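Local coordinates for avidin (Gallus gallus, PDB 4U46), which is an engineered mutant of a tetrameric biotin-binding protein, probably altered so that it can take up small molecules other than the natural vitamin, at residues A[32-37]-A[52-57]; A[76-81]-A[104-109]; A[97-102]-A[122-127]. All blocks are in the same frame, centred on the assembly; numbering follows the deposited sequence.

Contact 1. Residues A[32-37]-A[52-57]; sequences EFTGTY and PLHGTQ
F33 lays its ring over G55, whose CA stands 4.1 Å from the centroid of the F33 ring and close to the ring normal, a CH-pi contact on the tightly packed side of two antiparallel strands. CG of F33 sits between its own backbone N and carbonyl carbon (chi1 61°), the crowded position, which brings the ring back over the partner strand; G55 has no side chain to obstruct it. L53 completes this side: its CD1 meets the rim of the ring in plane, at 3.8 Å from F33 CE1, while its CG rests on the backbone of G35, 3.7 Å from G35 C. CD2 of L53 reaches on toward the start of Y37, 4.3 Å from Y37 CB.

Beneath these side chains the ladder is regular. F33 and G55 exchange two backbone bonds, G55 N to F33 O being 2.9 Å, and G35 and L53 exchange two more; L53 N to G35 O, at 3.0 Å, is almost straight (178° at the hydrogen).

The other face is far looser. T34 and H54 lie side by side and point the same way, joined by a weak hydrogen bond of 3.3 Å between T34 OG1 and H54 ND1. E32 only brushes T56, CG to CG2 4.3 Å, and its carboxylate turns to N28 and R30. T34 is exposed, whereas H54 and T56 pack on a second subunit.

The strands 32-40 and 48-57 form a beta hairpin of the avidin barrel. Strand 20-24 flanks one edge and strand 67-73 the other; I24, M22 and F70 from these neighbours close over F33 and L53 inside the barrel, and the Y37 hydroxyl bonds to H20.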
ATOM      1  N   GLU A  32     -20.174   6.193  14.098  1.00 25.50           N
ATOM      2  CA  GLU A  32     -20.661   5.528  12.894  1.00 25.26           C
ATOM      3  C   GLU A  32     -21.350   6.498  11.951  1.00 24.71           C
ATOM      4  O   GLU A  32     -22.069   7.423  12.388  1.00 28.26           O
ATOM      5  CB  GLU A  32     -21.661   4.426  13.285  1.00 29.26           C
ATOM      6  CG  GLU A  32     -21.087   3.339  14.186  1.00 31.38           C
ATOM      7  CD  GLU A  32     -22.134   2.626  15.059  1.00 38.49           C
ATOM      8  OE1 GLU A  32     -23.330   2.923  14.938  1.00 39.11           O
ATOM      9  OE2 GLU A  32     -21.762   1.749  15.876  1.00 43.54           O
ATOM     10  N   PHE A  33     -21.157   6.277  10.651  1.00 24.29           N
ATOM     11  CA  PHE A  33     -21.809   7.050   9.627  1.00 21.98           C
ATOM     12  C   PHE A  33     -22.016   6.256   8.326  1.00 21.67           C
ATOM     13  O   PHE A  33     -21.376   5.208   8.054  1.00 20.82           O
ATOM     14  CB  PHE A  33     -21.039   8.339   9.311  1.00 22.15           C
ATOM     15  CG  PHE A  33     -19.629   8.105   8.805  1.00 23.57           C
ATOM     16  CD1 PHE A  33     -19.387   7.814   7.467  1.00 22.07           C
ATOM     17  CD2 PHE A  33     -18.550   8.167   9.669  1.00 23.36           C
ATOM     18  CE1 PHE A  33     -18.105   7.552   7.010  1.00 22.65           C
ATOM     19  CE2 PHE A  33     -17.266   7.969   9.213  1.00 22.81           C
ATOM     20  CZ  PHE A  33     -17.034   7.631   7.889  1.00 23.24           C
ATOM     21  N   THR A  34     -22.905   6.826   7.531  1.00 23.42           N
ATOM     22  CA  THR A  34     -23.258   6.338   6.203  0.50 24.68           C
ATOM     23  C   THR A  34     -23.204   7.532   5.227  1.00 25.97           C
ATOM     24  O   THR A  34     -23.232   8.692   5.642  1.00 24.84           O
ATOM     25  CB  THR A  34     -24.676   5.715   6.238  0.50 26.58           C
ATOM     26  OG1 THR A  34     -24.649   4.497   7.006  0.50 25.19           O
ATOM     27  CG2 THR A  34     -25.205   5.428   4.848  0.50 27.37           C
ATOM     28  N   GLY A  35     -23.102   7.257   3.929  1.00 25.45           N
ATOM     29  CA  GLY A  35     -23.164   8.298   2.938  1.00 24.93           C
ATOM     30  C   GLY A  35     -23.211   7.710   1.567  1.00 25.00           C
ATOM     31  O   GLY A  35     -23.542   6.528   1.398  1.00 21.46           O
ATOM     32  N   THR A  36     -22.846   8.533   0.597  1.00 24.85           N
ATOM     33  CA  THR A  36     -22.886   8.158  -0.789  1.00 27.39           C
ATOM     34  C   THR A  36     -21.668   8.674  -1.502  1.00 25.78           C
ATOM     35  O   THR A  36     -21.230   9.807  -1.285  1.00 28.12           O
ATOM     36  CB  THR A  36     -24.186   8.682  -1.450  1.00 32.73           C
ATOM     37  OG1 THR A  36     -25.309   8.171  -0.711  1.00 34.84           O
ATOM     38  CG2 THR A  36     -24.315   8.165  -2.887  1.00 36.38           C
ATOM     39  N   TYR A  37     -21.076   7.805  -2.297  1.00 24.69           N
ATOM     40  CA  TYR A  37     -19.931   8.138  -3.115  1.00 26.41           C
ATOM     41  C   TYR A  37     -20.388   8.286  -4.584  1.00 26.45           C
ATOM     42  O   TYR A  37     -20.995   7.398  -5.135  1.00 25.34           O
ATOM     43  CB  TYR A  37     -18.878   7.038  -3.010  1.00 25.35           C
ATOM     44  CG  TYR A  37     -17.465   7.524  -3.309  1.00 28.13           C
ATOM     45  CD1 TYR A  37     -17.006   7.673  -4.605  1.00 27.55           C
ATOM     46  CD2 TYR A  37     -16.591   7.840  -2.268  1.00 29.33           C
ATOM     47  CE1 TYR A  37     -15.704   8.095  -4.871  1.00 29.16           C
ATOM     48  CE2 TYR A  37     -15.311   8.273  -2.528  1.00 28.78           C
ATOM     49  CZ  TYR A  37     -14.877   8.418  -3.819  1.00 29.48           C
ATOM     50  OH  TYR A  37     -13.585   8.839  -4.016  1.00 34.65           O
ATOM     51  N   PRO A  52     -23.322   3.314  -2.177  1.00 23.17           N
ATOM     52  CA  PRO A  52     -23.312   3.569  -0.746  1.00 24.42           C
ATOM     53  C   PRO A  52     -21.922   3.400  -0.115  1.00 21.10           C
ATOM     54  O   PRO A  52     -21.113   2.541  -0.544  1.00 19.99           O
ATOM     55  CB  PRO A  52     -24.341   2.549  -0.191  1.00 24.14           C
ATOM     56  CG  PRO A  52     -24.251   1.402  -1.154  1.00 26.18           C
ATOM     57  CD  PRO A  52     -23.927   2.008  -2.510  1.00 25.75           C
ATOM     58  N   LEU A  53     -21.673   4.198   0.924  1.00 21.66           N
ATOM     59  CA  LEU A  53     -20.520   3.984   1.824  1.00 22.22           C
ATOM     60  C   LEU A  53     -20.975   3.877   3.301  1.00 21.54           C
ATOM     61  O   LEU A  53     -21.990   4.485   3.719  1.00 19.85           O
ATOM     62  CB  LEU A  53     -19.396   5.074   1.625  1.00 21.99           C
ATOM     63  CG  LEU A  53     -19.761   6.487   2.064  1.00 22.96           C
ATOM     64  CD1 LEU A  53     -19.366   6.650   3.525  1.00 24.61           C
ATOM     65  CD2 LEU A  53     -19.132   7.619   1.236  1.00 26.06           C
ATOM     66  N   HIS A  54     -20.207   3.119   4.062  1.00 21.00           N
ATOM     67  CA  HIS A  54     -20.359   2.983   5.524  1.00 24.00           C
ATOM     68  C   HIS A  54     -19.017   3.006   6.234  1.00 19.82           C
ATOM     69  O   HIS A  54     -18.096   2.285   5.838  1.00 18.44           O
ATOM     70  CB  HIS A  54     -20.995   1.625   5.869  1.00 26.57           C
ATOM     71  CG  HIS A  54     -22.217   1.364   5.067  1.00 33.36           C
ATOM     72  ND1 HIS A  54     -23.460   1.817   5.460  1.00 37.57           N
ATOM     73  CD2 HIS A  54     -22.372   0.853   3.821  1.00 35.73           C
ATOM     74  CE1 HIS A  54     -24.353   1.490   4.535  1.00 40.51           C
ATOM     75  NE2 HIS A  54     -23.720   0.905   3.531  1.00 43.46           N
ATOM     76  N   GLY A  55     -18.966   3.712   7.360  1.00 20.84           N
ATOM     77  CA  GLY A  55     -17.710   3.801   8.105  1.00 21.01           C
ATOM     78  C   GLY A  55     -17.815   4.285   9.517  1.00 21.35           C
ATOM     79  O   GLY A  55     -18.896   4.436  10.080  1.00 17.93           O
ATOM     80  N   THR A  56     -16.644   4.572  10.065  1.00 22.65           N
ATOM     81  CA  THR A  56     -16.527   5.064  11.420  1.00 24.35           C
ATOM     82  C   THR A  56     -15.430   6.119  11.537  1.00 22.50           C
ATOM     83  O   THR A  56     -14.410   6.072  10.836  1.00 20.41           O
ATOM     84  CB  THR A  56     -16.243   3.924  12.441  1.00 27.20           C
ATOM     85  OG1 THR A  56     -14.948   3.375  12.238  1.00 30.48           O
ATOM     86  CG2 THR A  56     -17.199   2.797  12.334  1.00 31.45           C
ATOM     87  N   GLN A  57     -15.667   7.082  12.406  1.00 20.62           N
ATOM     88  CA  GLN A  57     -14.641   7.987  12.816  1.00 24.23           C
ATOM     89  C   GLN A  57     -14.278   7.673  14.261  1.00 24.82           C
ATOM     90  O   GLN A  57     -15.109   7.186  15.070  1.00 21.54           O
ATOM     91  CB  GLN A  57     -15.029   9.467  12.578  1.00 28.27           C
ATOM     92  CG  GLN A  57     -16.032  10.084  13.517  1.00 34.18           C
ATOM     93  CD  GLN A  57     -16.029  11.611  13.446  1.00 34.69           C
ATOM     94  OE1 GLN A  57     -15.712  12.270  14.402  1.00 37.44           O
ATOM     95  NE2 GLN A  57     -16.344  12.153  12.302  1.00 37.51           N
TER

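Contact 2. Residues A[76-81]-A[104-109]; sequences FSESTT and RSSVND
The open end of the beta hairpin made by strands 80-89 and 95-104 is set by T80 and R104, an antiparallel hydrogen-bonded pair. R104 N donates to T80 O at 2.8 Å with a nearly linear N-H, and T80 N returns a bond of 3.1 Å to R104 O. Beyond this pair the two chains leave the sheet as loops, and side chains and a water replace the ladder.

S79 OG lies 2.6 Å from a water, which in turn accepts from S106 N at 3.0 Å; the water thus spans the gap in which no direct backbone bond joins the diverging chains. The approach to the strand is an ST turn, S77 OG accepting from S79 N at 3.1 Å. Here the contact lies at one end of the avidin barrel, where it also meets a second subunit: T80 OG1, at the start of strand 80-89, bonds to T67 of that subunit.

S106 swings its hydroxyl anti to its own N (chi1 176°), and OG donates to E78 OE1 at 3.2 Å, nearly in line with the carboxylate C-O bond; behind it the two CB atoms of E78 and S106 are 3.8 Å apart. The same E78 OE1 makes a salt bridge with R63 of the second subunit, while OE2 takes a hydrogen bond from N61 there. With an alanine here, R63 of the second subunit would probably be left without this charge mate and the S106 hydroxyl would be free to turn.

R104 bends at chi2 (62°), carrying NE back to the chain just after it, where it gives a bond of 2.9 Å to S105 O. Its guanidinium then runs away from the 76-81 loop to a salt bridge with D113.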
ATOM      1  N   PHE A  76     -22.017  -0.890  -9.284  1.00 32.40           N
ATOM      2  CA  PHE A  76     -21.821  -1.209 -10.690  1.00 31.76           C
ATOM      3  C   PHE A  76     -20.613  -2.116 -10.954  1.00 29.52           C
ATOM      4  O   PHE A  76     -20.237  -2.350 -12.088  1.00 25.94           O
ATOM      5  CB  PHE A  76     -21.696   0.113 -11.454  1.00 34.50           C
ATOM      6  CG  PHE A  76     -20.558   0.994 -10.965  1.00 33.60           C
ATOM      7  CD1 PHE A  76     -19.250   0.735 -11.330  1.00 35.51           C
ATOM      8  CD2 PHE A  76     -20.804   2.057 -10.110  1.00 39.00           C
ATOM      9  CE1 PHE A  76     -18.198   1.525 -10.849  1.00 36.88           C
ATOM     10  CE2 PHE A  76     -19.768   2.844  -9.627  1.00 36.12           C
ATOM     11  CZ  PHE A  76     -18.460   2.579 -10.008  1.00 37.06           C
ATOM     12  N   SER A  77     -20.037  -2.690  -9.904  1.00 23.74           N
ATOM     13  CA  SER A  77     -18.837  -3.460 -10.012  1.00 22.87           C
ATOM     14  C   SER A  77     -18.863  -4.579  -8.953  1.00 21.23           C
ATOM     15  O   SER A  77     -19.553  -4.429  -7.948  1.00 22.91           O
ATOM     16  CB  SER A  77     -17.641  -2.493  -9.785  1.00 22.37           C
ATOM     17  OG  SER A  77     -16.445  -3.232  -9.648  1.00 22.54           O
ATOM     18  N   GLU A  78     -18.110  -5.655  -9.165  1.00 21.35           N
ATOM     19  CA  GLU A  78     -17.858  -6.701  -8.161  1.00 24.24           C
ATOM     20  C   GLU A  78     -16.783  -6.356  -7.070  1.00 21.22           C
ATOM     21  O   GLU A  78     -16.528  -7.149  -6.130  1.00 19.33           O
ATOM     22  CB  GLU A  78     -17.460  -8.021  -8.823  1.00 27.35           C
ATOM     23  CG  GLU A  78     -18.564  -8.651  -9.674  1.00 30.27           C
ATOM     24  CD  GLU A  78     -18.137  -9.938 -10.386  1.00 32.75           C
ATOM     25  OE1 GLU A  78     -17.043 -10.495 -10.147  1.00 40.79           O
ATOM     26  OE2 GLU A  78     -18.918 -10.429 -11.209  1.00 35.66           O
ATOM     27  N   SER A  79     -16.195  -5.193  -7.243  1.00 19.57           N
ATOM     28  CA  SER A  79     -15.076  -4.704  -6.443  1.00 20.09           C
ATOM     29  C   SER A  79     -15.568  -4.008  -5.172  1.00 19.22           C
ATOM     30  O   SER A  79     -16.751  -3.589  -5.053  1.00 18.83           O
ATOM     31  CB  SER A  79     -14.268  -3.675  -7.308  1.00 20.19           C
ATOM     32  OG  SER A  79     -13.579  -4.353  -8.373  1.00 23.38           O
ATOM     33  N   THR A  80     -14.608  -3.793  -4.279  1.00 18.81           N
ATOM     34  CA  THR A  80     -14.784  -3.076  -3.031  1.00 18.84           C
ATOM     35  C   THR A  80     -13.580  -2.153  -2.811  1.00 17.07           C
ATOM     36  O   THR A  80     -12.452  -2.567  -3.051  1.00 17.82           O
ATOM     37  CB  THR A  80     -14.847  -4.044  -1.830  1.00 19.66           C
ATOM     38  OG1 THR A  80     -15.944  -4.973  -1.991  1.00 20.61           O
ATOM     39  CG2 THR A  80     -15.043  -3.263  -0.504  1.00 21.28           C
ATOM     40  N   THR A  81     -13.850  -0.924  -2.406  1.00 17.45           N
ATOM     41  CA  THR A  81     -12.798  -0.012  -1.968  1.00 18.38           C
ATOM     42  C   THR A  81     -12.930   0.334  -0.487  1.00 15.75           C
ATOM     43  O   THR A  81     -14.034   0.605  -0.007  1.00 16.91           O
ATOM     44  CB  THR A  81     -12.822   1.287  -2.812  1.00 18.98           C
ATOM     45  OG1 THR A  81     -12.712   0.923  -4.189  1.00 17.62           O
ATOM     46  CG2 THR A  81     -11.622   2.220  -2.480  1.00 20.22           C
ATOM     47  N   ARG A 104     -10.097  -3.413  -4.198  1.00 17.44           N
ATOM     48  CA  ARG A 104     -10.015  -4.846  -4.298  1.00 18.82           C
ATOM     49  C   ARG A 104     -10.868  -5.313  -5.488  1.00 18.74           C
ATOM     50  O   ARG A 104     -12.065  -5.116  -5.487  1.00 18.99           O
ATOM     51  CB  ARG A 104     -10.505  -5.485  -3.001  1.00 18.56           C
ATOM     52  CG  ARG A 104     -10.686  -7.008  -3.016  1.00 18.78           C
ATOM     53  CD  ARG A 104      -9.414  -7.717  -3.263  1.00 18.78           C
ATOM     54  NE  ARG A 104      -9.457  -9.081  -3.768  1.00 19.89           N
ATOM     55  CZ  ARG A 104      -8.570 -10.032  -3.463  1.00 22.74           C
ATOM     56  NH1 ARG A 104      -7.611  -9.817  -2.558  1.00 22.62           N
ATOM     57  NH2 ARG A 104      -8.617 -11.234  -4.051  1.00 21.42           N
ATOM     58  N   SER A 105     -10.216  -5.963  -6.453  1.00 20.18           N
ATOM     59  CA  SER A 105     -10.844  -6.583  -7.591  1.00 21.98           C
ATOM     60  C   SER A 105     -11.246  -8.007  -7.243  1.00 21.65           C
ATOM     61  O   SER A 105     -10.632  -8.685  -6.418  1.00 21.73           O
ATOM     62  CB  SER A 105      -9.892  -6.602  -8.797  1.00 25.28           C
ATOM     63  OG  SER A 105      -9.730  -5.276  -9.269  1.00 27.14           O
ATOM     64  N   SER A 106     -12.299  -8.448  -7.883  1.00 24.52           N
ATOM     65  CA  SER A 106     -12.733  -9.815  -7.783  1.00 27.58           C
ATOM     66  C   SER A 106     -11.973 -10.683  -8.753  1.00 29.60           C
ATOM     67  O   SER A 106     -12.113 -10.494  -9.958  1.00 31.72           O
ATOM     68  CB  SER A 106     -14.229  -9.836  -8.154  1.00 31.55           C
ATOM     69  OG  SER A 106     -14.672 -11.165  -8.156  1.00 34.67           O
ATOM     70  N   VAL A 107     -11.203 -11.647  -8.269  1.00 30.56           N
ATOM     71  CA  VAL A 107     -10.567 -12.622  -9.154  1.00 34.01           C
ATOM     72  C   VAL A 107     -11.246 -13.993  -9.014  1.00 35.76           C
ATOM     73  O   VAL A 107     -11.976 -14.212  -8.040  1.00 32.16           O
ATOM     74  CB  VAL A 107      -9.051 -12.701  -8.934  1.00 34.42           C
ATOM     75  CG1 VAL A 107      -8.423 -11.338  -9.248  1.00 32.29           C
ATOM     76  CG2 VAL A 107      -8.702 -13.181  -7.530  1.00 35.77           C
ATOM     77  N   ASN A 108     -11.048 -14.901  -9.984  1.00 40.42           N
ATOM     78  CA  ASN A 108     -11.794 -16.185  -9.988  1.00 43.93           C
ATOM     79  C   ASN A 108     -11.088 -17.287  -9.211  1.00 44.85           C
ATOM     80  O   ASN A 108     -11.727 -18.101  -8.545  1.00 46.56           O
ATOM     81  CB  ASN A 108     -12.114 -16.652 -11.413  1.00 52.49           C
ATOM     82  CG  ASN A 108     -13.238 -15.851 -12.061  1.00 54.47           C
ATOM     83  OD1 ASN A 108     -14.280 -15.612 -11.462  1.00 61.93           O
ATOM     84  ND2 ASN A 108     -13.027 -15.439 -13.294  1.00 57.46           N
ATOM     85  N   ASP A 109      -9.770 -17.305  -9.282  1.00 44.31           N
ATOM     86  CA  ASP A 109      -8.975 -18.301  -8.598  1.00 50.15           C
ATOM     87  C   ASP A 109      -8.157 -17.602  -7.521  1.00 48.61           C
ATOM     88  O   ASP A 109      -7.663 -16.484  -7.727  1.00 45.27           O
ATOM     89  CB  ASP A 109      -8.052 -19.007  -9.598  1.00 52.23           C
ATOM     90  CG  ASP A 109      -7.358 -20.221  -9.014  1.00 55.30           C
ATOM     91  OD1 ASP A 109      -6.635 -20.111  -8.008  1.00 62.20           O
ATOM     92  OD2 ASP A 109      -7.521 -21.318  -9.578  1.00 66.79           O
TER
HETATM   93  O   HOH W   1     -13.734  -6.518  -9.716  1.00 23.26           O

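Contact 3. Residues A[97-102]-A[122-127]; sequences LKTMWL and NIFTRL
L97 with F124 and T99 with N122 are antiparallel hydrogen-bonded pairs, with the non-hydrogen-bonded pair K98-I123 between them and the short strand axes 154° apart in direction. These are the last two strands of the avidin barrel, 95-104 and 117-126. L97 N to F124 O is 2.9 Å and F124 N to L97 O 3.0 Å, and N122 N bonds to T99 O at 3.1 Å.

On the face carrying L97, T99, N122 and F124, which looks into the barrel, L97 crosses F124 at a slant, its CB 3.9 Å from F124 CB. The two meet at their CB atoms, before the ring begins, and W14 of strand 12-15 packs against both. T99 stands at about a right angle to the same side chain, its hydroxyl at the ring edge, 3.8 Å from F124 CE2. Further along, the indole of W101 leans toward N122, with ring and amide planes 30° apart. W101 also packs on F83 of the same chain and on W114 of the fourth subunit, so this end of the ladder is bound up with the tetramer.

The opposite face has less contact. K98 touches I123, CD to CG1 4.2 Å, and carries its ammonium group past the strand to a salt bridge with D113 of the second subunit; I123 packs on Y121 of the third.

The polar end of T99 is satisfied within the ladder. Its OG1 sits between its own N and carbonyl carbon (chi1 73°), which turns it to the partner strand, and N122 O accepts twice: from T99 N, nearly head-on to the carbonyl, and from T99 OG1, 2.9 Å away and above the carbonyl plane.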
ATOM      1  N   LEU A  97      -9.694  16.314   4.166  1.00 22.49           N
ATOM      2  CA  LEU A  97      -9.533  14.873   4.381  1.00 21.81           C
ATOM      3  C   LEU A  97      -8.365  14.357   3.574  1.00 22.39           C
ATOM      4  O   LEU A  97      -8.371  14.402   2.343  1.00 24.43           O
ATOM      5  CB  LEU A  97     -10.808  14.137   4.018  1.00 20.36           C
ATOM      6  CG  LEU A  97     -12.150  14.671   4.512  1.00 20.96           C
ATOM      7  CD1 LEU A  97     -13.219  13.649   4.116  1.00 23.92           C
ATOM      8  CD2 LEU A  97     -12.083  14.815   6.006  1.00 22.88           C
ATOM      9  N   LYS A  98      -7.321  13.903   4.266  1.00 21.78           N
ATOM     10  CA  LYS A  98      -6.209  13.250   3.632  1.00 23.21           C
ATOM     11  C   LYS A  98      -6.457  11.755   3.786  1.00 22.60           C
ATOM     12  O   LYS A  98      -6.576  11.303   4.933  1.00 19.57           O
ATOM     13  CB  LYS A  98      -4.896  13.595   4.337  1.00 26.24           C
ATOM     14  CG  LYS A  98      -4.616  15.091   4.425  1.00 30.69           C
ATOM     15  CD  LYS A  98      -4.153  15.681   3.128  1.00 32.74           C
ATOM     16  CE  LYS A  98      -2.662  15.983   3.113  1.00 39.99           C
ATOM     17  NZ  LYS A  98      -1.871  14.805   2.654  1.00 42.97           N
ATOM     18  N   THR A  99      -6.617  11.056   2.655  1.00 21.00           N
ATOM     19  CA  THR A  99      -6.936   9.606   2.624  1.00 23.12           C
ATOM     20  C   THR A  99      -6.006   8.786   1.766  1.00 20.86           C
ATOM     21  O   THR A  99      -5.347   9.275   0.825  1.00 20.12           O
ATOM     22  CB  THR A  99      -8.400   9.298   2.133  1.00 25.12           C
ATOM     23  OG1 THR A  99      -8.513   9.512   0.714  1.00 24.29           O
ATOM     24  CG2 THR A  99      -9.385  10.193   2.832  1.00 28.47           C
ATOM     25  N   MET A 100      -5.916   7.514   2.124  1.00 16.93           N
ATOM     26  CA  MET A 100      -5.379   6.513   1.264  1.00 18.22           C
ATOM     27  C   MET A 100      -6.386   5.350   1.161  1.00 16.08           C
ATOM     28  O   MET A 100      -7.242   5.217   2.016  1.00 17.73           O
ATOM     29  CB  MET A 100      -4.032   6.055   1.767  1.00 20.12           C
ATOM     30  CG  MET A 100      -3.041   7.231   1.707  1.00 26.23           C
ATOM     31  SD  MET A 100      -1.400   6.623   1.773  1.00 29.59           S
ATOM     32  CE  MET A 100      -1.238   5.807   0.221  1.00 30.24           C
ATOM     33  N   TRP A 101      -6.338   4.640   0.047  1.00 17.91           N
ATOM     34  CA  TRP A 101      -7.367   3.630  -0.306  1.00 16.38           C
ATOM     35  C   TRP A 101      -6.728   2.391  -0.862  1.00 15.68           C
ATOM     36  O   TRP A 101      -5.607   2.419  -1.390  1.00 14.88           O
ATOM     37  CB  TRP A 101      -8.478   4.191  -1.249  1.00 16.93           C
ATOM     38  CG  TRP A 101      -8.019   4.852  -2.545  1.00 17.32           C
ATOM     39  CD1 TRP A 101      -7.936   6.233  -2.819  1.00 19.34           C
ATOM     40  CD2 TRP A 101      -7.605   4.195  -3.727  1.00 17.00           C
ATOM     41  NE1 TRP A 101      -7.500   6.423  -4.095  1.00 17.84           N
ATOM     42  CE2 TRP A 101      -7.244   5.207  -4.667  1.00 18.68           C
ATOM     43  CE3 TRP A 101      -7.424   2.852  -4.080  1.00 16.94           C
ATOM     44  CZ2 TRP A 101      -6.816   4.891  -5.974  1.00 17.12           C
ATOM     45  CZ3 TRP A 101      -6.950   2.552  -5.371  1.00 18.53           C
ATOM     46  CH2 TRP A 101      -6.630   3.596  -6.282  1.00 18.73           C
ATOM     47  N   LEU A 102      -7.458   1.269  -0.711  1.00 15.77           N
ATOM     48  CA  LEU A 102      -7.184   0.016  -1.330  1.00 15.86           C
ATOM     49  C   LEU A 102      -8.444  -0.382  -2.121  1.00 16.24           C
ATOM     50  O   LEU A 102      -9.575  -0.256  -1.636  1.00 16.24           O
ATOM     51  CB  LEU A 102      -6.888  -1.063  -0.290  1.00 17.35           C
ATOM     52  CG  LEU A 102      -5.694  -0.982   0.622  1.00 18.16           C
ATOM     53  CD1 LEU A 102      -5.694  -2.127   1.670  1.00 19.00           C
ATOM     54  CD2 LEU A 102      -4.460  -1.044  -0.241  1.00 18.67           C
ATOM     55  N   ASN A 122      -6.430  10.046  -2.022  1.00 24.75           N
ATOM     56  CA  ASN A 122      -7.334  11.142  -2.411  1.00 28.37           C
ATOM     57  C   ASN A 122      -7.290  12.231  -1.340  1.00 29.90           C
ATOM     58  O   ASN A 122      -7.083  11.939  -0.146  1.00 26.46           O
ATOM     59  CB  ASN A 122      -8.772  10.659  -2.593  1.00 30.89           C
ATOM     60  CG  ASN A 122      -9.053  10.172  -3.980  1.00 34.91           C
ATOM     61  OD1 ASN A 122      -9.342   9.003  -4.160  1.00 39.90           O
ATOM     62  ND2 ASN A 122      -8.923  11.055  -4.985  1.00 32.67           N
ATOM     63  N   ILE A 123      -7.433  13.479  -1.788  1.00 26.55           N
ATOM     64  CA  ILE A 123      -7.535  14.608  -0.918  1.00 24.22           C
ATOM     65  C   ILE A 123      -8.917  15.256  -1.170  1.00 23.51           C
ATOM     66  O   ILE A 123      -9.265  15.551  -2.283  1.00 24.43           O
ATOM     67  CB  ILE A 123      -6.359  15.574  -1.147  1.00 29.01           C
ATOM     68  CG1 ILE A 123      -5.022  14.863  -0.928  1.00 31.08           C
ATOM     69  CG2 ILE A 123      -6.535  16.811  -0.273  1.00 27.59           C
ATOM     70  CD1 ILE A 123      -3.824  15.738  -1.230  1.00 35.50           C
ATOM     71  N   PHE A 124      -9.707  15.456  -0.133  1.00 21.45           N
ATOM     72  CA  PHE A 124     -11.066  15.934  -0.254  1.00 22.75           C
ATOM     73  C   PHE A 124     -11.165  17.259   0.493  1.00 24.43           C
ATOM     74  O   PHE A 124     -10.584  17.414   1.582  1.00 25.11           O
ATOM     75  CB  PHE A 124     -12.091  14.973   0.414  1.00 22.47           C
ATOM     76  CG  PHE A 124     -12.229  13.647  -0.241  1.00 23.49           C
ATOM     77  CD1 PHE A 124     -13.107  13.474  -1.299  1.00 24.25           C
ATOM     78  CD2 PHE A 124     -11.493  12.534   0.224  1.00 27.78           C
ATOM     79  CE1 PHE A 124     -13.228  12.235  -1.916  1.00 24.89           C
ATOM     80  CE2 PHE A 124     -11.650  11.274  -0.356  1.00 26.02           C
ATOM     81  CZ  PHE A 124     -12.501  11.121  -1.436  1.00 25.52           C
ATOM     82  N   THR A 125     -11.916  18.202  -0.070  1.00 28.29           N
ATOM     83  CA  THR A 125     -12.222  19.472   0.598  1.00 26.95           C
ATOM     84  C   THR A 125     -13.704  19.672   0.450  1.00 29.23           C
ATOM     85  O   THR A 125     -14.325  19.050  -0.408  1.00 26.43           O
ATOM     86  CB  THR A 125     -11.490  20.696  -0.047  1.00 28.08           C
ATOM     87  OG1 THR A 125     -11.690  20.687  -1.470  1.00 28.62           O
ATOM     88  CG2 THR A 125     -10.052  20.641   0.236  1.00 28.63           C
ATOM     89  N   ARG A 126     -14.267  20.510   1.311  1.00 30.71           N
ATOM     90  CA  ARG A 126     -15.698  20.659   1.391  1.00 33.08           C
ATOM     91  C   ARG A 126     -16.296  21.205   0.125  1.00 37.11           C
ATOM     92  O   ARG A 126     -15.679  22.028  -0.567  1.00 38.77           O
ATOM     93  CB  ARG A 126     -16.102  21.530   2.559  1.00 36.66           C
ATOM     94  CG  ARG A 126     -16.147  20.794   3.857  1.00 36.55           C
ATOM     95  CD  ARG A 126     -17.037  21.500   4.842  1.00 37.90           C
ATOM     96  NE  ARG A 126     -17.003  20.830   6.126  1.00 40.20           N
ATOM     97  CZ  ARG A 126     -17.663  19.716   6.396  1.00 41.80           C
ATOM     98  NH1 ARG A 126     -18.426  19.141   5.466  1.00 43.57           N
ATOM     99  NH2 ARG A 126     -17.561  19.186   7.597  1.00 44.84           N
ATOM    100  N   LEU A 127     -17.492  20.703  -0.191  1.00 33.79           N
ATOM    101  CA  LEU A 127     -18.243  21.136  -1.356  1.00 42.59           C
ATOM    102  C   LEU A 127     -19.555  21.731  -0.882  1.00 41.75           C
ATOM    103  O   LEU A 127     -19.552  22.707  -0.141  1.00 46.25           O
ATOM    104  CB  LEU A 127     -18.505  19.935  -2.266  1.00 47.15           C
ATOM    105  CG  LEU A 127     -19.116  20.189  -3.642  1.00 51.22           C
ATOM    106  CD1 LEU A 127     -18.053  20.678  -4.602  1.00 52.30           C
ATOM    107  CD2 LEU A 127     -19.774  18.917  -4.160  1.00 54.88           C
TER

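All three contacts reach one antiparallel sheet of eight strands closed into a barrel, contact 2 at its end, mostly through loops. Contact 1 joins the third and fourth strands and is complete before the chain reaches the others; contacts 2 and 3 interleave along the chain (76-81, 97-102, 104-109, 122-127), and strands 80-89 and 95-104, which they use, are neighbours in the sheet. Contact 1 and contact 3 centre about 14 Å apart and meet through the barrel interior, where Y37 OH lies 3.6 Å from F124 CZ. Contact 2 is more remote, about 20 Å and 22 Å from the other two centres, yet T81 CG2 touches L102 O at 3.3 Å. Each reaches the second subunit.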